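Local coordinates for protein aldose 1-epimerase (Escherichia coli, PDB 3NRE) that probably interconverts the alpha and beta anomers of aldose sugars, as an aldose 1-epimerase (mutarotase), at residues A[187-192]-A[231-236]. Numbering follows the deposited sequence. Where two conformers were deposited one is given.
Sequences LDFNQP and PCYFIF
Phe189, on a loop between strands 176-180 and 193-194, packs against Tyr233 and Ile235 and so pins the loop onto strand 232-237, within the beta-sandwich fold expected of galactose mutarotase relatives. A backbone hydrogen bond of Phe189 with Ala162 also ties the loop to strand 159-162 of another sheet. Tyr233 and Ile235 are two positions apart on the strand, and both direct their CB atoms at the loop; the three touching residues are buried.

The two segments bury 121 Å² between them, both sides summed. CE2 of Phe189 lies 4.1 Å from CG1 of Ile235, an apolar touch between the two side chains. The same CG1 lies at the edge of the Tyr233 ring, near its plane, so this branch borders both aromatic groups. The phenol oxygen meets the edge of the Phe189 ring near its plane, with Tyr233 OH 3.8 Å from Phe189 CD2. With CG between the backbone N and the carbonyl carbon (chi1 65°), Tyr233 extends its ring to the loop. One face of the Phe189 ring is overlain by the carbonyl carbon of Leu187, 3.8 Å above the plane and offset toward the rim. Tyr233 also stacks on Phe204 and meets Trp207 edge-to-face.

No direct hydrogen bond crosses the contact; a water makes the polar link. It donates to Leu187 O at 2.7 Å, accepts from Phe189 N at 2.9 Å and lies 3.0 Å from Tyr233 OH, tying the phenol to two backbone groups of the loop.

Within the loop, Asp188 OD1 forms an Asx turn by accepting from Asn190 N at 3.1 Å, nearly along its C-O axis. It also takes Asn190 ND2 at 2.8 Å with an N-H...O angle of 164°, this second donor arriving on the syn side, 35° out of the carboxylate plane.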
loop_
_atom_site.group_PDB
_atom_site.type_symbol
_atom_site.label_atom_id
_atom_site.label_comp_id
_atom_site.label_asym_id
_atom_site.label_seq_id
_atom_site.Cartn_x
_atom_site.Cartn_y
_atom_site.Cartn_z
ATOM N N LEU A 187 -6.654 -13.978 -13.270
ATOM C CA LEU A 187 -6.075 -12.683 -12.813
ATOM C C LEU A 187 -6.712 -11.458 -13.492
ATOM O O LEU A 187 -6.154 -10.362 -13.492
ATOM C CB LEU A 187 -4.562 -12.652 -13.072
ATOM C CG LEU A 187 -3.747 -13.661 -12.286
ATOM C CD1 LEU A 187 -2.283 -13.645 -12.706
ATOM C CD2 LEU A 187 -3.922 -13.369 -10.802
ATOM N N ASP A 188 -7.889 -11.632 -14.041
ATOM C CA ASP A 188 -8.579 -10.555 -14.758
ATOM C C ASP A 188 -9.722 -10.023 -13.908
ATOM O O ASP A 188 -10.802 -10.648 -13.821
ATOM C CB ASP A 188 -9.122 -11.074 -16.117
ATOM C CG ASP A 188 -9.638 -9.947 -17.013
ATOM O OD1 ASP A 188 -9.971 -8.872 -16.477
ATOM O OD2 ASP A 188 -9.750 -10.145 -18.262
ATOM N N PHE A 189 -9.479 -8.866 -13.275
ATOM C CA PHE A 189 -10.413 -8.247 -12.359
ATOM C C PHE A 189 -11.117 -7.052 -12.986
ATOM O O PHE A 189 -11.697 -6.228 -12.277
ATOM C CB PHE A 189 -9.698 -7.840 -11.058
ATOM C CG PHE A 189 -8.955 -8.979 -10.432
ATOM C CD1 PHE A 189 -9.653 -10.054 -9.902
ATOM C CD2 PHE A 189 -7.576 -9.030 -10.460
ATOM C CE1 PHE A 189 -8.929 -11.153 -9.330
ATOM C CE2 PHE A 189 -6.870 -10.114 -9.932
ATOM C CZ PHE A 189 -7.561 -11.180 -9.373
ATOM N N ASN A 190 -11.115 -6.959 -14.318
ATOM C CA ASN A 190 -11.903 -5.887 -14.961
ATOM C C ASN A 190 -13.400 -5.963 -14.631
ATOM O O ASN A 190 -14.059 -4.947 -14.424
ATOM C CB ASN A 190 -11.685 -5.868 -16.479
ATOM C CG ASN A 190 -10.328 -5.305 -16.857
ATOM O OD1 ASN A 190 -10.146 -4.081 -16.891
ATOM N ND2 ASN A 190 -9.350 -6.190 -17.070
ATOM N N GLN A 191 -13.921 -7.189 -14.575
ATOM C CA GLN A 191 -15.282 -7.475 -14.030
ATOM C C GLN A 191 -15.064 -8.212 -12.681
ATOM O O GLN A 191 -14.047 -8.889 -12.510
ATOM C CB GLN A 191 -16.088 -8.352 -14.998
ATOM C CG GLN A 191 -16.566 -7.642 -16.309
ATOM C CD GLN A 191 -17.297 -6.319 -16.024
ATOM O OE1 GLN A 191 -16.792 -5.236 -16.343
ATOM N NE2 GLN A 191 -18.464 -6.405 -15.369
ATOM N N PRO A 192 -16.004 -8.086 -11.722
ATOM C CA PRO A 192 -15.824 -8.743 -10.436
ATOM C C PRO A 192 -15.415 -10.212 -10.561
ATOM O O PRO A 192 -16.050 -10.960 -11.323
ATOM C CB PRO A 192 -17.199 -8.633 -9.784
ATOM C CG PRO A 192 -17.854 -7.475 -10.466
ATOM C CD PRO A 192 -17.337 -7.472 -11.863
ATOM N N PRO A 231 -2.069 4.532 -11.084
ATOM C CA PRO A 231 -1.995 3.796 -12.355
ATOM C C PRO A 231 -1.730 2.293 -12.226
ATOM O O PRO A 231 -1.899 1.565 -13.214
ATOM C CB PRO A 231 -0.799 4.442 -13.028
ATOM C CG PRO A 231 0.101 4.773 -11.905
ATOM C CD PRO A 231 -0.850 5.320 -10.851
ATOM N N CYS A 232 -1.279 1.838 -11.043
ATOM C CA CYS A 232 -0.910 0.437 -10.840
ATOM C C CYS A 232 -1.406 -0.052 -9.495
ATOM O O CYS A 232 -1.519 0.724 -8.574
ATOM C CB CYS A 232 0.600 0.282 -10.911
ATOM S SG CYS A 232 1.308 0.748 -12.494
ATOM N N TYR A 233 -1.696 -1.350 -9.422
ATOM C CA TYR A 233 -2.033 -2.021 -8.153
ATOM C C TYR A 233 -1.315 -3.371 -8.136
ATOM O O TYR A 233 -1.096 -3.982 -9.183
ATOM C CB TYR A 233 -3.556 -2.175 -7.975
ATOM C CG TYR A 233 -4.323 -3.070 -8.950
ATOM C CD1 TYR A 233 -4.496 -4.432 -8.706
ATOM C CD2 TYR A 233 -4.972 -2.554 -10.084
ATOM C CE1 TYR A 233 -5.227 -5.244 -9.597
ATOM C CE2 TYR A 233 -5.713 -3.361 -10.936
ATOM C CZ TYR A 233 -5.825 -4.695 -10.702
ATOM O OH TYR A 233 -6.557 -5.501 -11.536
ATOM N N PHE A 234 -0.944 -3.831 -6.932
ATOM C CA PHE A 234 -0.483 -5.202 -6.729
ATOM C C PHE A 234 -1.566 -6.014 -6.019
ATOM O O PHE A 234 -2.329 -5.506 -5.219
ATOM C CB PHE A 234 0.841 -5.251 -5.891
ATOM C CG PHE A 234 2.120 -5.371 -6.719
ATOM C CD1 PHE A 234 2.614 -4.263 -7.413
ATOM C CD2 PHE A 234 2.820 -6.557 -6.807
ATOM C CE1 PHE A 234 3.768 -4.358 -8.180
ATOM C CE2 PHE A 234 3.968 -6.628 -7.561
ATOM C CZ PHE A 234 4.448 -5.549 -8.230
ATOM N N ILE A 235 -1.641 -7.285 -6.334
ATOM C CA ILE A 235 -2.486 -8.221 -5.625
ATOM C C ILE A 235 -1.534 -9.202 -4.955
ATOM O O ILE A 235 -0.603 -9.738 -5.604
ATOM C CB ILE A 235 -3.395 -9.035 -6.549
ATOM C CG1 ILE A 235 -4.383 -8.144 -7.289
ATOM C CG2 ILE A 235 -4.146 -10.140 -5.777
ATOM C CD1 ILE A 235 -5.359 -7.333 -6.380
ATOM N N PHE A 236 -1.797 -9.462 -3.679
ATOM C CA PHE A 236 -1.137 -10.494 -2.919
ATOM C C PHE A 236 -2.146 -11.487 -2.346
ATOM O O PHE A 236 -3.102 -11.085 -1.680
ATOM C CB PHE A 236 -0.295 -9.857 -1.777
ATOM C CG PHE A 236 0.459 -10.872 -1.011
ATOM C CD1 PHE A 236 1.369 -11.666 -1.660
ATOM C CD2 PHE A 236 0.239 -11.076 0.318
ATOM C CE1 PHE A 236 2.053 -12.638 -0.992
ATOM C CE2 PHE A 236 0.924 -12.076 1.018
ATOM C CZ PHE A 236 1.841 -12.842 0.367
HETATM O O HOH W 1 -6.761 -7.759 -13.517
#